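Local coordinates for protein phosphoribosylamine--glycine ligase (Thermotoga maritima, PDB 1VKZ) that catalyses the ATP-dependent joining of glycine to 5-phospho-beta-D-ribosylamine, giving glycinamide ribonucleotide in the de novo synthesis of purines, at residues 26-31 and 356-361; 222-227 and 405-410; 230-235 and 332-337. All blocks are in the same frame, centred on the assembly; numbering follows the deposited sequence.

Overall arrangement
The six-stranded antiparallel sheet with the order 215-219, 233-236, 327-334, 374-382, 356-364, 367-370 is the common element. Contact 3 joins two of its strands, contact 1 lays helix 25-36 against a third, and contact 2 ties the loop following strand 215-219 to the C-terminal tail. Centres of contacts 2 and 3 are about 9 Å apart and the two touch, with Thr-405 N 2.9 Å from Ala-334 O, a probable hydrogen bond. Contact 1 lies about 13 Å from contact 3 and about 21 Å from contact 2, centre to centre. Along the chain contacts 1 and 2 alternate and both enclose contact 3, so N-terminal, ATP-grasp and C-terminal sequences are gathered around one sheet.

Contact 1: 26-31 and 356-361; sequences REHAIG and IFFAGV
His-28 and Phe-358 are brought side by side by their first torsions: the imidazole CG is anti to its own backbone N (chi1 -175°), extending the ring from helix 25-36 toward the strand, while Phe-358 CG, like Phe-357 CG, is anti to its carbonyl carbon. The imidazole ends beside the strand backbone, where Phe-358 N donates to His-28 ND1 at 3.1 Å. At 177° the bond is almost straight, and the donor lies in the ring plane. On the far side of the ring NE2 is hydrogen-bonded to Asp-53 OD2, so both nitrogens are held and the flip of the ring is fixed.

Phenyl groups pack round this polar core. The edge of Phe-357 is directed at one imidazole face in a T-shaped pair, centroids 5.7 Å apart and planes at 84°. Phe-358 meets the imidazole rim to rim, its CD1 3.4 Å from His-28 CE1. Ala-29 makes a CH-pi contact: its CB stands 3.8 Å from the Phe-357 ring centroid, almost on the ring normal. Replacing His-28 by an alanine would probably leave the buried Phe-358 N-H and Asp-53 without this partner and open a gap against both phenyl rings.

Trp-32 adds an edge-to-face partner to Phe-357. Helix and strand segments approach to 7.1 Å between axes. The result is an aromatic cluster at a domain interface, where the first helix of a Rossmann-like N-terminal domain packs on the six-stranded antiparallel sheet, of which strand 356-364 belongs to the C-domain family region.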
loop_
_atom_site.group_PDB
_atom_site.type_symbol
_atom_site.label_atom_id
_atom_site.label_comp_id
_atom_site.label_asym_id
_atom_site.label_seq_id
_atom_site.Cartn_x
_atom_site.Cartn_y
_atom_site.Cartn_z
ATOM N N ARG A 26 -4.255 3.920 -6.950
ATOM C CA ARG A 26 -4.055 4.734 -5.733
ATOM C C ARG A 26 -3.851 6.172 -6.123
ATOM O O ARG A 26 -4.502 7.073 -5.608
ATOM C CB ARG A 26 -2.833 4.207 -5.004
ATOM C CG ARG A 26 -2.322 4.968 -3.808
ATOM C CD ARG A 26 -1.168 4.244 -3.109
ATOM N NE ARG A 26 -0.081 3.896 -4.028
ATOM C CZ ARG A 26 0.780 2.866 -3.902
ATOM N NH1 ARG A 26 0.732 2.021 -2.886
ATOM N NH2 ARG A 26 1.710 2.682 -4.829
ATOM N N GLU A 27 -2.972 6.379 -7.093
ATOM C CA GLU A 27 -2.607 7.684 -7.549
ATOM C C GLU A 27 -3.812 8.345 -8.203
ATOM O O GLU A 27 -4.116 9.513 -7.943
ATOM C CB GLU A 27 -1.450 7.568 -8.526
ATOM C CG GLU A 27 -0.110 7.256 -7.868
ATOM C CD GLU A 27 0.090 5.813 -7.405
ATOM O OE1 GLU A 27 -0.517 4.848 -7.940
ATOM O OE2 GLU A 27 0.905 5.620 -6.504
ATOM N N HIS A 28 -4.497 7.589 -9.044
ATOM C CA HIS A 28 -5.670 8.089 -9.713
ATOM C C HIS A 28 -6.772 8.357 -8.699
ATOM O O HIS A 28 -7.426 9.368 -8.768
ATOM C CB HIS A 28 -6.108 7.117 -10.823
ATOM C CG HIS A 28 -7.247 7.616 -11.652
ATOM N ND1 HIS A 28 -8.034 6.776 -12.413
ATOM C CD2 HIS A 28 -7.742 8.862 -11.834
ATOM C CE1 HIS A 28 -8.967 7.490 -13.024
ATOM N NE2 HIS A 28 -8.825 8.755 -12.676
ATOM N N ALA A 29 -6.961 7.469 -7.741
ATOM C CA ALA A 29 -7.917 7.721 -6.677
ATOM C C ALA A 29 -7.589 9.023 -5.912
ATOM O O ALA A 29 -8.459 9.887 -5.720
ATOM C CB ALA A 29 -7.984 6.552 -5.754
ATOM N N ILE A 30 -6.345 9.176 -5.499
ATOM C CA ILE A 30 -5.929 10.383 -4.792
ATOM C C ILE A 30 -6.159 11.647 -5.651
ATOM O O ILE A 30 -6.760 12.608 -5.203
ATOM C CB ILE A 30 -4.505 10.265 -4.330
ATOM C CG1 ILE A 30 -4.405 9.192 -3.242
ATOM C CG2 ILE A 30 -4.060 11.572 -3.761
ATOM C CD1 ILE A 30 -3.004 8.783 -2.905
ATOM N N GLY A 31 -5.770 11.588 -6.907
ATOM C CA GLY A 31 -6.048 12.684 -7.823
ATOM C C GLY A 31 -7.507 12.894 -8.100
ATOM O O GLY A 31 -7.922 13.965 -8.424
ATOM N N ILE A 356 -14.493 4.010 -11.973
ATOM C CA ILE A 356 -13.334 3.178 -12.241
ATOM C C ILE A 356 -12.091 3.973 -11.910
ATOM O O ILE A 356 -12.041 5.174 -12.135
ATOM C CB ILE A 356 -13.300 2.746 -13.731
ATOM C CG1 ILE A 356 -14.582 2.036 -14.104
ATOM C CG2 ILE A 356 -12.107 1.789 -14.020
ATOM C CD1 ILE A 356 -14.665 1.729 -15.534
ATOM N N PHE A 357 -11.102 3.307 -11.321
ATOM C CA PHE A 357 -9.781 3.867 -11.176
ATOM C C PHE A 357 -8.892 3.049 -12.073
ATOM O O PHE A 357 -8.966 1.843 -12.073
ATOM C CB PHE A 357 -9.314 3.801 -9.742
ATOM C CG PHE A 357 -10.139 4.619 -8.809
ATOM C CD1 PHE A 357 -10.319 5.986 -9.032
ATOM C CD2 PHE A 357 -10.709 4.054 -7.699
ATOM C CE1 PHE A 357 -11.075 6.758 -8.161
ATOM C CE2 PHE A 357 -11.473 4.818 -6.836
ATOM C CZ PHE A 357 -11.649 6.160 -7.059
ATOM N N PHE A 358 -8.063 3.733 -12.843
ATOM C CA PHE A 358 -7.219 3.140 -13.840
ATOM C C PHE A 358 -5.818 3.012 -13.315
ATOM O O PHE A 358 -5.318 3.879 -12.583
ATOM C CB PHE A 358 -7.200 4.023 -15.073
ATOM C CG PHE A 358 -8.542 4.146 -15.745
ATOM C CD1 PHE A 358 -9.441 5.115 -15.352
ATOM C CD2 PHE A 358 -8.885 3.309 -16.787
ATOM C CE1 PHE A 358 -10.656 5.222 -15.941
ATOM C CE2 PHE A 358 -10.114 3.428 -17.393
ATOM C CZ PHE A 358 -11.000 4.385 -16.962
ATOM N N ALA A 359 -5.161 1.931 -13.710
ATOM C CA ALA A 359 -3.780 1.684 -13.308
ATOM C C ALA A 359 -3.015 1.299 -14.555
ATOM O O ALA A 359 -2.542 2.176 -15.292
ATOM C CB ALA A 359 -3.720 0.590 -12.267
ATOM N N GLY A 360 -2.910 0.004 -14.818
ATOM C CA GLY A 360 -2.169 -0.481 -15.983
ATOM C C GLY A 360 -2.929 -0.324 -17.291
ATOM O O GLY A 360 -3.273 -1.317 -17.937
ATOM N N VAL A 361 -3.180 0.921 -17.692
ATOM C CA VAL A 361 -3.795 1.194 -19.001
ATOM C C VAL A 361 -2.967 2.167 -19.776
ATOM O O VAL A 361 -2.390 3.079 -19.188
ATOM C CB VAL A 361 -5.211 1.783 -18.878
ATOM C CG1 VAL A 361 -6.141 0.783 -18.173
ATOM C CG2 VAL A 361 -5.179 3.167 -18.172
#

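Contact 2: 222-227 and 405-410; sequences DGDRGP and TYRRDI
Asp-224 and Arg-407 meet in a salt-bridge network completed by Asp-409, linking a loop with a G1 beta bulge at Asp-224 and Arg-225 to the C-terminal tail of the chain. Arg-407 NH1 donates to Asp-224 OD1 at 3.3 Å, 164° at the hydrogen. The oxygen lies near the guanidinium plane, yet it is approached from well above its own carboxylate plane, in keeping with the 79° between the two flat groups. A second, weak bond joins NH2 to Asp-224 OD2. NH2 also approaches Asp-409 OD1 to 2.7 Å, again a weak bond by its angle, and the guanidinium thus stands between two carboxylates whose mutual repulsion it is likely to reduce.

Asp-222 reaches the tail backbone: OD2 accepts a weak bond from Arg-408 N and lies 2.9 Å from Asp-409 N. In return, the tail holds the loop backbone, with Gly-223 N donating to Asp-409 OD2 at 3.2 Å, from above the carboxylate plane. Tyr-217 of strand 215-219 touches both Arg-407 and Asp-409. A bend at chi3 (68°) turns the Arg-407 tip toward Asp-224, and its NH1 is further anchored by a hydrogen bond to Arg-219 O.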
loop_
_atom_site.group_PDB
_atom_site.type_symbol
_atom_site.label_atom_id
_atom_site.label_comp_id
_atom_site.label_asym_id
_atom_site.label_seq_id
_atom_site.Cartn_x
_atom_site.Cartn_y
_atom_site.Cartn_z
ATOM N N ASP A 222 -9.877 -17.103 -5.831
ATOM C CA ASP A 222 -10.974 -17.154 -4.891
ATOM C C ASP A 222 -10.669 -18.209 -3.872
ATOM O O ASP A 222 -10.006 -19.186 -4.185
ATOM C CB ASP A 222 -12.290 -17.477 -5.606
ATOM C CG ASP A 222 -12.688 -16.412 -6.623
ATOM O OD1 ASP A 222 -11.880 -16.090 -7.523
ATOM O OD2 ASP A 222 -13.799 -15.858 -6.607
ATOM N N GLY A 223 -11.136 -18.005 -2.650
ATOM C CA GLY A 223 -10.792 -18.897 -1.558
ATOM C C GLY A 223 -9.320 -18.743 -1.223
ATOM O O GLY A 223 -8.672 -19.702 -0.813
ATOM N N ASP A 224 -8.804 -17.529 -1.424
ATOM C CA ASP A 224 -7.401 -17.186 -1.198
ATOM C C ASP A 224 -6.393 -18.257 -1.622
ATOM O O ASP A 224 -5.519 -18.685 -0.853
ATOM C CB ASP A 224 -7.208 -16.680 0.233
ATOM C CG ASP A 224 -7.654 -15.223 0.377
ATOM O OD1 ASP A 224 -6.893 -14.301 -0.039
ATOM O OD2 ASP A 224 -8.767 -14.909 0.859
ATOM N N ARG A 225 -6.532 -18.661 -2.881
ATOM C CA ARG A 225 -5.610 -19.562 -3.527
ATOM C C ARG A 225 -4.770 -18.792 -4.524
ATOM O O ARG A 225 -5.025 -17.618 -4.782
ATOM C CB ARG A 225 -6.364 -20.674 -4.253
ATOM C CG ARG A 225 -7.387 -21.422 -3.398
ATOM C CD ARG A 225 -7.893 -22.673 -4.043
ATOM N NE ARG A 225 -6.765 -23.566 -4.302
ATOM C CZ ARG A 225 -6.319 -24.513 -3.478
ATOM N NH1 ARG A 225 -6.918 -24.766 -2.316
ATOM N NH2 ARG A 225 -5.260 -25.225 -3.834
ATOM N N GLY A 226 -3.776 -19.473 -5.095
ATOM C CA GLY A 226 -2.906 -18.895 -6.116
ATOM C C GLY A 226 -1.827 -18.057 -5.472
ATOM O O GLY A 226 -1.717 -18.037 -4.248
ATOM N N PRO A 227 -1.049 -17.346 -6.287
ATOM C CA PRO A 227 0.051 -16.522 -5.794
ATOM C C PRO A 227 -0.424 -15.306 -5.057
ATOM O O PRO A 227 -1.528 -14.857 -5.268
ATOM C CB PRO A 227 0.742 -16.068 -7.085
ATOM C CG PRO A 227 -0.349 -16.026 -8.101
ATOM C CD PRO A 227 -1.183 -17.248 -7.754
ATOM N N THR A 405 -9.071 -10.839 -15.724
ATOM C CA THR A 405 -8.886 -11.698 -14.557
ATOM C C THR A 405 -9.364 -11.068 -13.237
ATOM O O THR A 405 -8.858 -10.016 -12.802
ATOM C CB THR A 405 -7.393 -12.029 -14.438
ATOM O OG1 THR A 405 -6.965 -12.750 -15.602
ATOM C CG2 THR A 405 -7.122 -12.973 -13.281
ATOM N N TYR A 406 -10.313 -11.726 -12.586
ATOM C CA TYR A 406 -10.817 -11.218 -11.345
ATOM C C TYR A 406 -11.375 -12.248 -10.392
ATOM O O TYR A 406 -11.636 -13.373 -10.769
ATOM C CB TYR A 406 -11.841 -10.117 -11.589
ATOM C CG TYR A 406 -13.204 -10.509 -12.108
ATOM C CD1 TYR A 406 -13.452 -10.555 -13.462
ATOM C CD2 TYR A 406 -14.279 -10.705 -11.243
ATOM C CE1 TYR A 406 -14.725 -10.846 -13.947
ATOM C CE2 TYR A 406 -15.568 -10.996 -11.722
ATOM C CZ TYR A 406 -15.776 -11.054 -13.072
ATOM O OH TYR A 406 -17.015 -11.332 -13.600
ATOM N N ARG A 407 -11.535 -11.815 -9.136
ATOM C CA ARG A 407 -12.090 -12.618 -8.060
ATOM C C ARG A 407 -13.537 -12.261 -7.848
ATOM O O ARG A 407 -13.864 -11.093 -7.624
ATOM C CB ARG A 407 -11.379 -12.330 -6.748
ATOM C CG ARG A 407 -9.966 -12.788 -6.692
ATOM C CD ARG A 407 -9.312 -12.531 -5.346
ATOM N NE ARG A 407 -9.888 -13.350 -4.283
ATOM C CZ ARG A 407 -9.335 -13.585 -3.104
ATOM N NH1 ARG A 407 -8.146 -13.089 -2.783
ATOM N NH2 ARG A 407 -9.985 -14.328 -2.227
ATOM N N ARG A 408 -14.394 -13.272 -7.884
ATOM C CA ARG A 408 -15.832 -13.102 -7.621
ATOM C C ARG A 408 -16.105 -13.257 -6.133
ATOM O O ARG A 408 -17.240 -13.143 -5.681
ATOM C CB ARG A 408 -16.620 -14.148 -8.395
ATOM C CG ARG A 408 -16.384 -14.085 -9.885
ATOM C CD ARG A 408 -16.221 -15.428 -10.532
ATOM N NE ARG A 408 -16.725 -15.405 -11.898
ATOM C CZ ARG A 408 -16.110 -14.820 -12.926
ATOM N NH1 ARG A 408 -14.944 -14.180 -12.773
ATOM N NH2 ARG A 408 -16.676 -14.880 -14.130
ATOM N N ASP A 409 -15.016 -13.521 -5.424
ATOM C CA ASP A 409 -14.888 -13.635 -3.984
ATOM C C ASP A 409 -15.183 -12.387 -3.154
ATOM O O ASP A 409 -15.494 -12.497 -1.977
ATOM C CB ASP A 409 -13.400 -13.955 -3.723
ATOM C CG ASP A 409 -13.197 -14.793 -2.524
ATOM O OD1 ASP A 409 -12.576 -14.319 -1.546
ATOM O OD2 ASP A 409 -13.631 -15.953 -2.473
ATOM N N ILE A 410 -15.025 -11.203 -3.740
ATOM C CA ILE A 410 -14.796 -10.007 -2.944
ATOM C C ILE A 410 -16.012 -9.599 -2.127
ATOM O O ILE A 410 -17.108 -9.568 -2.644
ATOM C CB ILE A 410 -14.234 -8.865 -3.872
ATOM C CG1 ILE A 410 -12.816 -9.258 -4.296
ATOM C CG2 ILE A 410 -14.201 -7.520 -3.180
ATOM C CD1 ILE A 410 -12.275 -8.481 -5.438
#

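Contact 3: 230-235 and 332-337; sequences GGMGSW and VLAARG
Val-332 presses against the peptide that joins Met-232 to Gly-233. Its CB already lies 3.4 Å from Met-232 O. From there the branches divide: CG1, anti to the backbone N (chi1 -176°), comes no closer than 4.1 Å to Gly-231 O, whereas CG2 is laid on the turn, 3.4 Å from Met-232 C and 3.6 Å from both Gly-231 O and Gly-233 N. One methyl thus spans two successive peptide units. Gly-233 is constrained by its own backbone: with phi 166° and psi 176°, a side chain would collide with the carbonyl oxygen of Met-232.

The same carbonyl carries the polar part of the contact. Val-332 N donates a weak bond to Met-232 O at 3.3 Å. A water donates to Val-332 O at 2.8 Å; its approach to Met-232 O is too short to be trusted, so a bridge between the two carbonyls is doubtful. Met-232, present as selenomethionine, curls so that its SE approaches Ala-334 CB at 4.3 Å, an apolar contact, while nearer the backbone its CB packs against Arg-407.

Gly-231 O has Arg-374 NH1 as a hydrogen-bond donor, and Val-332 rests on Arg-374 and His-377 of strand 374-382. Backbone bonds between Ser-234 and Asp-330 carry the antiparallel pairing of 233-236 with 327-334 onward. Strand 215-219 flanks 233-236 within the sheet and strand 374-382 flanks 327-334, while Leu-333, directed away from this contact, packs on Ala-396 of helix 385-398.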
loop_
_atom_site.group_PDB
_atom_site.type_symbol
_atom_site.label_atom_id
_atom_site.label_comp_id
_atom_site.label_asym_id
_atom_site.label_seq_id
_atom_site.Cartn_x
_atom_site.Cartn_y
_atom_site.Cartn_z
ATOM N N GLY A 230 -0.299 -7.792 -5.296
ATOM C CA GLY A 230 -0.267 -6.519 -4.592
ATOM C C GLY A 230 -1.640 -6.064 -4.143
ATOM O O GLY A 230 -1.729 -4.954 -3.551
ATOM N N GLY A 231 -2.669 -6.883 -4.503
ATOM C CA GLY A 231 -4.057 -6.823 -4.015
ATOM C C GLY A 231 -5.156 -7.004 -5.062
ATOM O O GLY A 231 -5.209 -6.267 -6.022
HETATM N N MSE A 232 -6.061 -7.959 -4.865
HETATM C CA MSE A 232 -7.123 -8.266 -5.857
HETATM C C MSE A 232 -8.509 -7.626 -5.568
HETATM O O MSE A 232 -9.469 -7.773 -6.328
HETATM C CB MSE A 232 -7.253 -9.763 -6.037
HETATM C CG MSE A 232 -6.042 -10.349 -6.717
HETATM SE SE MSE A 232 -5.824 -9.652 -8.559
HETATM C CE MSE A 232 -7.226 -10.818 -9.560
ATOM N N GLY A 233 -8.599 -6.917 -4.463
ATOM C CA GLY A 233 -9.758 -6.107 -4.204
ATOM C C GLY A 233 -9.722 -5.704 -2.760
ATOM O O GLY A 233 -8.849 -6.136 -1.997
ATOM N N SER A 234 -10.679 -4.872 -2.381
ATOM C CA SER A 234 -10.874 -4.549 -0.985
ATOM C C SER A 234 -12.252 -3.978 -0.794
ATOM O O SER A 234 -12.971 -3.658 -1.748
ATOM C CB SER A 234 -9.816 -3.579 -0.492
ATOM O OG SER A 234 -9.878 -2.427 -1.279
ATOM N N TRP A 235 -12.644 -3.906 0.456
ATOM C CA TRP A 235 -13.847 -3.226 0.761
ATOM C C TRP A 235 -13.695 -2.564 2.091
ATOM O O TRP A 235 -12.748 -2.832 2.818
ATOM C CB TRP A 235 -15.006 -4.176 0.754
ATOM C CG TRP A 235 -14.940 -5.189 1.797
ATOM C CD1 TRP A 235 -14.395 -6.464 1.706
ATOM C CD2 TRP A 235 -15.470 -5.077 3.110
ATOM N NE1 TRP A 235 -14.545 -7.128 2.900
ATOM C CE2 TRP A 235 -15.202 -6.302 3.783
ATOM C CE3 TRP A 235 -16.148 -4.069 3.799
ATOM C CZ2 TRP A 235 -15.594 -6.527 5.107
ATOM C CZ3 TRP A 235 -16.531 -4.297 5.103
ATOM C CH2 TRP A 235 -16.264 -5.516 5.743
ATOM N N VAL A 332 -10.731 -5.513 -8.422
ATOM C CA VAL A 332 -9.625 -5.303 -9.294
ATOM C C VAL A 332 -9.762 -6.246 -10.503
ATOM O O VAL A 332 -9.894 -7.467 -10.334
ATOM C CB VAL A 332 -8.273 -5.544 -8.566
ATOM C CG1 VAL A 332 -7.095 -5.216 -9.491
ATOM C CG2 VAL A 332 -8.164 -4.719 -7.287
ATOM N N LEU A 333 -9.741 -5.669 -11.715
ATOM C CA LEU A 333 -9.473 -6.453 -12.930
ATOM C C LEU A 333 -7.984 -6.388 -13.293
ATOM O O LEU A 333 -7.406 -5.309 -13.450
ATOM C CB LEU A 333 -10.324 -5.995 -14.105
ATOM C CG LEU A 333 -11.769 -5.672 -13.751
ATOM C CD1 LEU A 333 -12.448 -5.071 -14.981
ATOM C CD2 LEU A 333 -12.455 -6.895 -13.262
ATOM N N ALA A 334 -7.379 -7.564 -13.402
ATOM C CA ALA A 334 -5.982 -7.704 -13.758
ATOM C C ALA A 334 -5.835 -8.474 -15.077
ATOM O O ALA A 334 -6.794 -9.035 -15.620
ATOM C CB ALA A 334 -5.230 -8.396 -12.644
ATOM N N ALA A 335 -4.633 -8.465 -15.615
ATOM C CA ALA A 335 -4.364 -9.132 -16.870
ATOM C C ALA A 335 -4.119 -10.615 -16.667
ATOM O O ALA A 335 -3.631 -11.044 -15.621
ATOM C CB ALA A 335 -3.162 -8.506 -17.527
ATOM N N ARG A 336 -4.426 -11.406 -17.683
ATOM C CA ARG A 336 -3.976 -12.777 -17.711
ATOM C C ARG A 336 -2.461 -12.809 -17.561
ATOM O O ARG A 336 -1.743 -12.078 -18.252
ATOM C CB ARG A 336 -4.362 -13.449 -19.019
ATOM C CG ARG A 336 -3.797 -14.863 -19.135
ATOM C CD ARG A 336 -4.138 -15.563 -20.407
ATOM N NE ARG A 336 -5.572 -15.790 -20.504
ATOM C CZ ARG A 336 -6.395 -15.205 -21.368
ATOM N NH1 ARG A 336 -5.961 -14.304 -22.255
ATOM N NH2 ARG A 336 -7.684 -15.534 -21.342
ATOM N N GLY A 337 -1.979 -13.663 -16.662
ATOM C CA GLY A 337 -0.545 -13.756 -16.361
ATOM C C GLY A 337 -0.109 -13.076 -15.066
ATOM O O GLY A 337 0.963 -13.390 -14.538
HETATM O O HOH W 1 -10.313 -9.175 -8.210
#